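Local coordinates for protein peptide ABC transporter permease (Staphylococcus hominis, PDB 6EXS) that probably carries peptides across the bacterial membrane as a POT-family transporter, including the thioalcohol-conjugated peptide that is a precursor of human underarm odour, at residues Met296-Ile301 / Leu373-Ser378; Ser378-Gly383 / Leu467-Ile472. One frame throughout, in Å; residues are numbered along the deposited sequence.

Contact 1. Residues Met296-Ile301 / Leu373-Ser378; sequences MLFWSI and LLAGLS. With OLC ((2R)-2,3-dihydroxypropyl (9Z)-octadec-9-enoate), chain F.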
ATOM      1  N   MET A 296      -8.149   6.955  -6.792  1.00 46.51           N
ATOM      2  CA  MET A 296      -8.960   6.131  -5.899  1.00 46.09           C
ATOM      3  C   MET A 296      -9.591   4.956  -6.670  1.00 49.01           C
ATOM      4  O   MET A 296      -9.515   3.816  -6.202  1.00 48.10           O
ATOM      5  CB  MET A 296     -10.039   6.994  -5.222  1.00 49.60           C
ATOM      6  CG  MET A 296     -10.430   6.504  -3.858  1.00 53.76           C
ATOM      7  SD  MET A 296     -11.460   7.674  -2.932  1.00 60.04           S
ATOM      8  CE  MET A 296     -13.017   7.528  -3.831  1.00 58.08           C
ATOM      9  N   LEU A 297     -10.178   5.240  -7.869  1.00 44.10           N
ATOM     10  CA  LEU A 297     -10.797   4.256  -8.759  1.00 43.02           C
ATOM     11  C   LEU A 297      -9.765   3.228  -9.226  1.00 45.31           C
ATOM     12  O   LEU A 297     -10.108   2.050  -9.381  1.00 45.16           O
ATOM     13  CB  LEU A 297     -11.445   4.924  -9.991  1.00 43.81           C
ATOM     14  CG  LEU A 297     -12.708   5.774  -9.814  1.00 48.73           C
ATOM     15  CD1 LEU A 297     -12.935   6.618 -11.032  1.00 48.88           C
ATOM     16  CD2 LEU A 297     -13.949   4.909  -9.535  1.00 52.04           C
ATOM     17  N   PHE A 298      -8.504   3.665  -9.447  1.00 40.10           N
ATOM     18  CA  PHE A 298      -7.429   2.756  -9.864  1.00 37.91           C
ATOM     19  C   PHE A 298      -7.059   1.774  -8.746  1.00 41.50           C
ATOM     20  O   PHE A 298      -7.005   0.566  -8.998  1.00 40.75           O
ATOM     21  CB  PHE A 298      -6.166   3.505 -10.352  1.00 38.38           C
ATOM     22  CG  PHE A 298      -5.073   2.512 -10.665  1.00 38.22           C
ATOM     23  CD1 PHE A 298      -5.026   1.875 -11.899  1.00 40.53           C
ATOM     24  CD2 PHE A 298      -4.178   2.104  -9.681  1.00 38.32           C
ATOM     25  CE1 PHE A 298      -4.089   0.883 -12.150  1.00 39.90           C
ATOM     26  CE2 PHE A 298      -3.243   1.110  -9.937  1.00 39.62           C
ATOM     27  CZ  PHE A 298      -3.218   0.496 -11.162  1.00 37.94           C
ATOM     28  N   TRP A 299      -6.753   2.298  -7.528  1.00 37.78           N
ATOM     29  CA  TRP A 299      -6.358   1.472  -6.387  1.00 36.11           C
ATOM     30  C   TRP A 299      -7.485   0.605  -5.858  1.00 39.74           C
ATOM     31  O   TRP A 299      -7.193  -0.434  -5.277  1.00 39.34           O
ATOM     32  CB  TRP A 299      -5.710   2.289  -5.261  1.00 34.19           C
ATOM     33  CG  TRP A 299      -4.443   2.961  -5.672  1.00 34.89           C
ATOM     34  CD1 TRP A 299      -4.226   4.304  -5.771  1.00 38.29           C
ATOM     35  CD2 TRP A 299      -3.239   2.325  -6.121  1.00 34.08           C
ATOM     36  NE1 TRP A 299      -2.952   4.546  -6.223  1.00 37.68           N
ATOM     37  CE2 TRP A 299      -2.321   3.350  -6.444  1.00 38.68           C
ATOM     38  CE3 TRP A 299      -2.822   0.987  -6.221  1.00 34.62           C
ATOM     39  CZ2 TRP A 299      -1.024   3.077  -6.898  1.00 37.88           C
ATOM     40  CZ3 TRP A 299      -1.546   0.714  -6.674  1.00 36.05           C
ATOM     41  CH2 TRP A 299      -0.661   1.750  -7.018  1.00 37.17           C
ATOM     42  N   SER A 300      -8.756   0.981  -6.087  1.00 36.36           N
ATOM     43  CA  SER A 300      -9.893   0.153  -5.644  1.00 36.57           C
ATOM     44  C   SER A 300      -9.838  -1.197  -6.367  1.00 39.87           C
ATOM     45  O   SER A 300      -9.810  -2.238  -5.713  1.00 38.10           O
ATOM     46  CB  SER A 300     -11.225   0.864  -5.888  1.00 40.76           C
ATOM     47  OG  SER A 300     -12.329   0.012  -5.630  1.00 50.59           O
ATOM     48  N   ILE A 301      -9.717  -1.153  -7.710  1.00 37.72           N
ATOM     49  CA  ILE A 301      -9.604  -2.317  -8.579  1.00 37.25           C
ATOM     50  C   ILE A 301      -8.259  -3.011  -8.368  1.00 41.14           C
ATOM     51  O   ILE A 301      -8.243  -4.219  -8.132  1.00 41.01           O
ATOM     52  CB  ILE A 301      -9.911  -1.971 -10.058  1.00 40.45           C
ATOM     53  CG1 ILE A 301     -11.422  -1.618 -10.207  1.00 41.67           C
ATOM     54  CG2 ILE A 301      -9.517  -3.143 -10.985  1.00 39.63           C
ATOM     55  CD1 ILE A 301     -11.857  -1.079 -11.559  1.00 48.87           C
ATOM     56  N   LEU A 373      -8.745   3.634 -16.824  1.00 46.99           N
ATOM     57  CA  LEU A 373      -9.464   2.970 -17.915  1.00 47.67           C
ATOM     58  C   LEU A 373      -8.955   1.544 -18.028  1.00 50.20           C
ATOM     59  O   LEU A 373      -9.766   0.627 -18.143  1.00 50.45           O
ATOM     60  CB  LEU A 373      -9.250   3.693 -19.259  1.00 48.88           C
ATOM     61  CG  LEU A 373     -10.089   4.936 -19.545  1.00 54.69           C
ATOM     62  CD1 LEU A 373      -9.553   5.668 -20.757  1.00 55.36           C
ATOM     63  CD2 LEU A 373     -11.574   4.599 -19.724  1.00 58.35           C
ATOM     64  N   LEU A 374      -7.612   1.355 -17.942  1.00 44.84           N
ATOM     65  CA  LEU A 374      -6.982   0.033 -17.981  1.00 43.77           C
ATOM     66  C   LEU A 374      -7.371  -0.827 -16.764  1.00 45.43           C
ATOM     67  O   LEU A 374      -7.656  -2.020 -16.933  1.00 44.85           O
ATOM     68  CB  LEU A 374      -5.457   0.118 -18.180  1.00 43.11           C
ATOM     69  CG  LEU A 374      -4.973   0.403 -19.609  1.00 48.22           C
ATOM     70  CD1 LEU A 374      -3.546   0.887 -19.610  1.00 47.63           C
ATOM     71  CD2 LEU A 374      -5.077  -0.821 -20.488  1.00 49.87           C
ATOM     72  N   ALA A 375      -7.448  -0.214 -15.557  1.00 40.25           N
ATOM     73  CA  ALA A 375      -7.908  -0.914 -14.354  1.00 39.39           C
ATOM     74  C   ALA A 375      -9.371  -1.390 -14.561  1.00 45.21           C
ATOM     75  O   ALA A 375      -9.674  -2.550 -14.284  1.00 45.15           O
ATOM     76  CB  ALA A 375      -7.807  -0.013 -13.144  1.00 39.33           C
ATOM     77  N   GLY A 376     -10.223  -0.523 -15.128  1.00 42.13           N
ATOM     78  CA  GLY A 376     -11.616  -0.840 -15.440  1.00 42.55           C
ATOM     79  C   GLY A 376     -11.770  -1.904 -16.512  1.00 45.02           C
ATOM     80  O   GLY A 376     -12.645  -2.768 -16.407  1.00 43.82           O
ATOM     81  N   LEU A 377     -10.905  -1.848 -17.551  1.00 42.25           N
ATOM     82  CA  LEU A 377     -10.866  -2.814 -18.664  1.00 42.67           C
ATOM     83  C   LEU A 377     -10.421  -4.211 -18.209  1.00 47.14           C
ATOM     84  O   LEU A 377     -10.812  -5.200 -18.827  1.00 47.90           O
ATOM     85  CB  LEU A 377      -9.985  -2.316 -19.819  1.00 42.49           C
ATOM     86  CG  LEU A 377     -10.603  -1.225 -20.690  1.00 48.28           C
ATOM     87  CD1 LEU A 377      -9.531  -0.356 -21.314  1.00 48.32           C
ATOM     88  CD2 LEU A 377     -11.563  -1.807 -21.745  1.00 50.65           C
ATOM     89  N   SER A 378      -9.626  -4.289 -17.118  1.00 42.66           N
ATOM     90  CA  SER A 378      -9.153  -5.543 -16.536  1.00 41.50           C
ATOM     91  C   SER A 378     -10.295  -6.266 -15.799  1.00 44.49           C
ATOM     92  O   SER A 378     -10.313  -7.498 -15.764  1.00 41.90           O
ATOM     93  CB  SER A 378      -7.945  -5.304 -15.632  1.00 43.75           C
ATOM     94  OG  SER A 378      -8.288  -4.807 -14.349  1.00 51.72           O
TER
HETATM   95  C18 OLC F 505      -1.864  -1.781 -23.417  1.00 70.81           C
HETATM   96  C10 OLC F 505     -11.196  -5.723 -22.507  1.00 70.35           C
HETATM   97  C9  OLC F 505     -12.034  -6.753 -22.572  1.00 72.08           C
HETATM   98  C17 OLC F 505      -3.322  -1.814 -23.827  1.00 70.50           C
HETATM   99  C11 OLC F 505     -10.047  -5.410 -23.430  1.00 69.31           C
HETATM  100  C8  OLC F 505     -12.028  -7.879 -23.578  1.00 73.43           C
HETATM  101  C24 OLC F 505     -16.746 -19.998 -24.776  1.00 78.10           C
HETATM  102  C16 OLC F 505      -4.104  -2.988 -23.246  1.00 68.78           C
HETATM  103  C12 OLC F 505      -8.770  -4.994 -22.706  1.00 67.53           C
HETATM  104  C7  OLC F 505     -13.028  -8.983 -23.253  1.00 73.50           C
HETATM  105  C15 OLC F 505      -5.546  -3.049 -23.732  1.00 68.62           C
HETATM  106  C13 OLC F 505      -7.785  -4.247 -23.592  1.00 67.19           C
HETATM  107  C6  OLC F 505     -12.875 -10.230 -24.109  1.00 73.99           C
HETATM  108  C14 OLC F 505      -6.443  -3.982 -22.935  1.00 67.05           C
HETATM  109  C5  OLC F 505     -13.962 -11.276 -23.903  1.00 73.92           C
HETATM  110  C4  OLC F 505     -13.646 -12.313 -22.838  1.00 73.47           C
HETATM  111  C3  OLC F 505     -13.589 -13.746 -23.353  1.00 74.11           C
HETATM  112  C2  OLC F 505     -14.904 -14.512 -23.216  1.00 75.30           C
HETATM  113  C21 OLC F 505     -15.962 -18.060 -23.372  1.00 77.86           C
HETATM  114  C1  OLC F 505     -14.773 -15.989 -23.464  1.00 77.21           C
HETATM  115  C22 OLC F 505     -16.882 -18.518 -24.480  1.00 79.05           C
HETATM  116  O19 OLC F 505     -13.740 -16.555 -23.719  1.00 78.59           O
HETATM  117  O25 OLC F 505     -17.233 -20.804 -23.708  1.00 76.98           O
HETATM  118  O23 OLC F 505     -18.242 -18.201 -24.159  1.00 79.59           O
HETATM  119  O20 OLC F 505     -15.958 -16.610 -23.357  1.00 77.41           O
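I301 reaches out from helix 279-302 and lays both of its branches against A375 and G376 of helix 364-389. The two helices belong to the C-terminal bundle of the major facilitator fold. Here they run the same way with axes 32° apart, and the 8.9 Å between them suits the small residues on the second helix. From its base outward, I301 meets the second helix atom by atom. Its CB already faces the methyl of A375. From there CG2, anti to the backbone N, turns to the second helix and comes within 3.4 Å of A375 O, with S378 OG a little farther off. The other arm runs on extended through CG1 (chi2 172°) and ends with CD1 3.9 Å from G376 CA, where no side chain intervenes. The A375 methyl is shared: it lies between I301 and F298, in contact with both, with F298 coming at it from another flank. The F298 ring offers CD1 to A375 CB at 3.6 Å, meeting it obliquely, while CD2 on the far side of the ring sits over the W299 indole. That indole in turn packs on helices 396-418 and 430-451, so F298 is wedged between a neighbour in its own helix and the helix across. Away from this interface, the OLC lipid runs along the same second helix, with its C16 3.6 Å from L374 CD2. The carbonyl beside I301 is not left to apolar company: S378 OG curls back over its own helix to bond A375 O at 2.6 Å, with a C=O...OG angle of 132°.

Contact 2. Residues Ser378-Gly383 / Leu467-Ile472; sequences SYILIG and LGTVAI. With OLC ((2R)-2,3-dihydroxypropyl (9Z)-octadec-9-enoate), chain F.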
ATOM      1  N   SER A 378      -9.626  -4.289 -17.118  1.00 42.66           N
ATOM      2  CA  SER A 378      -9.153  -5.543 -16.536  1.00 41.50           C
ATOM      3  C   SER A 378     -10.295  -6.266 -15.799  1.00 44.49           C
ATOM      4  O   SER A 378     -10.313  -7.498 -15.764  1.00 41.90           O
ATOM      5  CB  SER A 378      -7.945  -5.304 -15.632  1.00 43.75           C
ATOM      6  OG  SER A 378      -8.288  -4.807 -14.349  1.00 51.72           O
ATOM      7  N   TYR A 379     -11.258  -5.490 -15.244  1.00 42.96           N
ATOM      8  CA  TYR A 379     -12.465  -6.005 -14.576  1.00 43.59           C
ATOM      9  C   TYR A 379     -13.580  -6.357 -15.588  1.00 48.77           C
ATOM     10  O   TYR A 379     -14.285  -7.338 -15.378  1.00 48.80           O
ATOM     11  CB  TYR A 379     -12.946  -5.068 -13.453  1.00 44.45           C
ATOM     12  CG  TYR A 379     -12.555  -5.541 -12.066  1.00 45.13           C
ATOM     13  CD1 TYR A 379     -11.380  -6.262 -11.855  1.00 46.08           C
ATOM     14  CD2 TYR A 379     -13.341  -5.232 -10.956  1.00 45.76           C
ATOM     15  CE1 TYR A 379     -11.016  -6.698 -10.580  1.00 45.60           C
ATOM     16  CE2 TYR A 379     -12.978  -5.648  -9.673  1.00 45.41           C
ATOM     17  CZ  TYR A 379     -11.818  -6.387  -9.494  1.00 50.29           C
ATOM     18  OH  TYR A 379     -11.456  -6.819  -8.247  1.00 48.22           O
ATOM     19  N   ILE A 380     -13.685  -5.612 -16.712  1.00 46.90           N
ATOM     20  CA  ILE A 380     -14.619  -5.931 -17.809  1.00 48.44           C
ATOM     21  C   ILE A 380     -14.143  -7.243 -18.471  1.00 52.99           C
ATOM     22  O   ILE A 380     -14.971  -8.093 -18.794  1.00 54.30           O
ATOM     23  CB  ILE A 380     -14.749  -4.755 -18.833  1.00 52.14           C
ATOM     24  CG1 ILE A 380     -15.442  -3.498 -18.216  1.00 52.63           C
ATOM     25  CG2 ILE A 380     -15.413  -5.174 -20.151  1.00 53.68           C
ATOM     26  CD1 ILE A 380     -16.887  -3.647 -17.674  1.00 55.90           C
ATOM     27  N   LEU A 381     -12.811  -7.418 -18.626  1.00 48.49           N
ATOM     28  CA  LEU A 381     -12.199  -8.625 -19.197  1.00 48.35           C
ATOM     29  C   LEU A 381     -12.592  -9.867 -18.385  1.00 52.26           C
ATOM     30  O   LEU A 381     -13.227 -10.754 -18.953  1.00 53.42           O
ATOM     31  CB  LEU A 381     -10.654  -8.469 -19.312  1.00 47.23           C
ATOM     32  CG  LEU A 381      -9.751  -9.627 -19.847  1.00 51.80           C
ATOM     33  CD1 LEU A 381      -9.390 -10.660 -18.771  1.00 50.84           C
ATOM     34  CD2 LEU A 381     -10.261 -10.247 -21.134  1.00 55.85           C
ATOM     35  N   ILE A 382     -12.256  -9.917 -17.064  1.00 46.96           N
ATOM     36  CA  ILE A 382     -12.551 -11.068 -16.203  1.00 46.26           C
ATOM     37  C   ILE A 382     -14.084 -11.298 -16.058  1.00 50.69           C
ATOM     38  O   ILE A 382     -14.533 -12.446 -16.135  1.00 50.49           O
ATOM     39  CB  ILE A 382     -11.787 -11.024 -14.846  1.00 47.77           C
ATOM     40  CG1 ILE A 382     -11.796 -12.398 -14.134  1.00 47.43           C
ATOM     41  CG2 ILE A 382     -12.256  -9.895 -13.918  1.00 48.54           C
ATOM     42  CD1 ILE A 382     -11.024 -13.553 -14.843  1.00 48.85           C
ATOM     43  N   GLY A 383     -14.852 -10.209 -15.951  1.00 47.23           N
ATOM     44  CA  GLY A 383     -16.310 -10.239 -15.899  1.00 48.17           C
ATOM     45  C   GLY A 383     -16.908 -10.888 -17.130  1.00 53.31           C
ATOM     46  O   GLY A 383     -17.820 -11.708 -17.010  1.00 54.54           O
ATOM     47  N   LEU A 467     -18.279  -2.787 -11.373  1.00 51.23           N
ATOM     48  CA  LEU A 467     -17.101  -2.057 -10.893  1.00 49.72           C
ATOM     49  C   LEU A 467     -16.227  -1.579 -12.047  1.00 53.22           C
ATOM     50  O   LEU A 467     -15.731  -0.451 -11.997  1.00 52.56           O
ATOM     51  CB  LEU A 467     -16.284  -2.918  -9.917  1.00 48.47           C
ATOM     52  CG  LEU A 467     -16.495  -2.632  -8.435  1.00 52.70           C
ATOM     53  CD1 LEU A 467     -17.787  -3.239  -7.933  1.00 53.41           C
ATOM     54  CD2 LEU A 467     -15.332  -3.141  -7.623  1.00 53.66           C
ATOM     55  N   GLY A 468     -16.068  -2.432 -13.068  1.00 49.78           N
ATOM     56  CA  GLY A 468     -15.311  -2.137 -14.280  1.00 49.53           C
ATOM     57  C   GLY A 468     -15.892  -0.970 -15.061  1.00 55.40           C
ATOM     58  O   GLY A 468     -15.149  -0.055 -15.427  1.00 55.54           O
ATOM     59  N   THR A 469     -17.235  -0.979 -15.283  1.00 52.77           N
ATOM     60  CA  THR A 469     -18.015   0.051 -15.995  1.00 53.97           C
ATOM     61  C   THR A 469     -18.012   1.402 -15.243  1.00 58.87           C
ATOM     62  O   THR A 469     -17.781   2.444 -15.874  1.00 59.01           O
ATOM     63  CB  THR A 469     -19.453  -0.446 -16.241  1.00 60.08           C
ATOM     64  OG1 THR A 469     -19.424  -1.712 -16.906  1.00 56.12           O
ATOM     65  CG2 THR A 469     -20.309   0.557 -17.021  1.00 58.83           C
ATOM     66  N   VAL A 470     -18.300   1.383 -13.909  1.00 54.52           N
ATOM     67  CA  VAL A 470     -18.313   2.576 -13.050  1.00 53.85           C
ATOM     68  C   VAL A 470     -16.950   3.303 -13.183  1.00 57.44           C
ATOM     69  O   VAL A 470     -16.927   4.506 -13.431  1.00 58.93           O
ATOM     70  CB  VAL A 470     -18.725   2.241 -11.579  1.00 56.65           C
ATOM     71  CG1 VAL A 470     -18.287   3.321 -10.592  1.00 55.78           C
ATOM     72  CG2 VAL A 470     -20.230   1.999 -11.468  1.00 57.70           C
ATOM     73  N   ALA A 471     -15.834   2.552 -13.116  1.00 51.42           N
ATOM     74  CA  ALA A 471     -14.475   3.075 -13.283  1.00 49.33           C
ATOM     75  C   ALA A 471     -14.309   3.782 -14.636  1.00 52.47           C
ATOM     76  O   ALA A 471     -13.843   4.917 -14.660  1.00 51.54           O
ATOM     77  CB  ALA A 471     -13.465   1.943 -13.165  1.00 48.53           C
ATOM     78  N   ILE A 472     -14.740   3.125 -15.744  1.00 49.27           N
ATOM     79  CA  ILE A 472     -14.659   3.622 -17.128  1.00 49.55           C
ATOM     80  C   ILE A 472     -15.555   4.870 -17.365  1.00 55.93           C
ATOM     81  O   ILE A 472     -15.071   5.828 -17.966  1.00 56.32           O
ATOM     82  CB  ILE A 472     -14.910   2.475 -18.165  1.00 52.32           C
ATOM     83  CG1 ILE A 472     -13.771   1.414 -18.091  1.00 50.56           C
ATOM     84  CG2 ILE A 472     -15.066   3.013 -19.608  1.00 53.36           C
ATOM     85  CD1 ILE A 472     -14.096   0.037 -18.664  1.00 55.70           C
TER
HETATM   86  C18 OLC F 505      -1.864  -1.781 -23.417  1.00 70.81           C
HETATM   87  C10 OLC F 505     -11.196  -5.723 -22.507  1.00 70.35           C
HETATM   88  C9  OLC F 505     -12.034  -6.753 -22.572  1.00 72.08           C
HETATM   89  C17 OLC F 505      -3.322  -1.814 -23.827  1.00 70.50           C
HETATM   90  C11 OLC F 505     -10.047  -5.410 -23.430  1.00 69.31           C
HETATM   91  C8  OLC F 505     -12.028  -7.879 -23.578  1.00 73.43           C
HETATM   92  C24 OLC F 505     -16.746 -19.998 -24.776  1.00 78.10           C
HETATM   93  C16 OLC F 505      -4.104  -2.988 -23.246  1.00 68.78           C
HETATM   94  C12 OLC F 505      -8.770  -4.994 -22.706  1.00 67.53           C
HETATM   95  C7  OLC F 505     -13.028  -8.983 -23.253  1.00 73.50           C
HETATM   96  C15 OLC F 505      -5.546  -3.049 -23.732  1.00 68.62           C
HETATM   97  C13 OLC F 505      -7.785  -4.247 -23.592  1.00 67.19           C
HETATM   98  C6  OLC F 505     -12.875 -10.230 -24.109  1.00 73.99           C
HETATM   99  C14 OLC F 505      -6.443  -3.982 -22.935  1.00 67.05           C
HETATM  100  C5  OLC F 505     -13.962 -11.276 -23.903  1.00 73.92           C
HETATM  101  C4  OLC F 505     -13.646 -12.313 -22.838  1.00 73.47           C
HETATM  102  C3  OLC F 505     -13.589 -13.746 -23.353  1.00 74.11           C
HETATM  103  C2  OLC F 505     -14.904 -14.512 -23.216  1.00 75.30           C
HETATM  104  C21 OLC F 505     -15.962 -18.060 -23.372  1.00 77.86           C
HETATM  105  C1  OLC F 505     -14.773 -15.989 -23.464  1.00 77.21           C
HETATM  106  C22 OLC F 505     -16.882 -18.518 -24.480  1.00 79.05           C
HETATM  107  O19 OLC F 505     -13.740 -16.555 -23.719  1.00 78.59           O
HETATM  108  O25 OLC F 505     -17.233 -20.804 -23.708  1.00 76.98           O
HETATM  109  O23 OLC F 505     -18.242 -18.201 -24.159  1.00 79.59           O
HETATM  110  O20 OLC F 505     -15.958 -16.610 -23.357  1.00 77.41           O
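Y379 and L467 run alongside each other, and it is the rim of the tyrosine ring that faces the leucine. CD2 is 3.9 Å from L467 CB, which sits in the plane of the ring, and farther along CE2 runs beside L467 CD2. G468 N also lies near that plane, at the same edge. An unusual first torsion, chi1 -101°, swings the ring to this edge-on position. Two partners beyond the segments help hold it there: F464 meets the ring edge-to-face, and the hydroxyl OH is hydrogen-bonded to Q304 OE1. At the base of the side chain, Y379 CB rests 3.9 Å from G468 CA. The glycine lets the backbones come close, with CA atoms of Y379 and G468 4.8 Å apart. This is an antiparallel helix pair in the C-terminal bundle of the major facilitator fold: helix 364-389 packs on helix 460-479 at 153°, and the axes of these short segments come within 8.2 Å. I380, one residue on, is set across its neighbours, crossing both T469 and I472 obliquely. Its CG1 meets I472 CD1 at 3.8 Å. CD1, folded back by a chi2 of -60°, lies over the G468 backbone and reaches T469 OG1 at 3.3 Å, an apolar touch on a hydroxyl whose hydrogen bond goes to I465 O in its own helix. L381 belongs to another side of helix 364-389, where its CD2 packs 3.7 Å from C7 of the OLC lipid.

Contacts 1 and 2 use successive turns of helix 364-389 and share S378; their centres are 8 Å apart. I301 joins them directly: its CG2 lies 3.7 Å from Y379 CD1, and its CD1 is 3.8 Å from A471 CB, so helices 279-302, 364-389 and 460-479 pack as a three-helix cluster. On the flank, I472 CD1 sits 3.7 Å from G376 C. The conjugated peptide C3H is near without being touched: about 6 Å from the I301 side chain and about 7 Å from that of Y379, which puts I301 and Y379, one from each contact, in the layer behind the pocket. One OLC chain lies along helix 364-389 at both contacts.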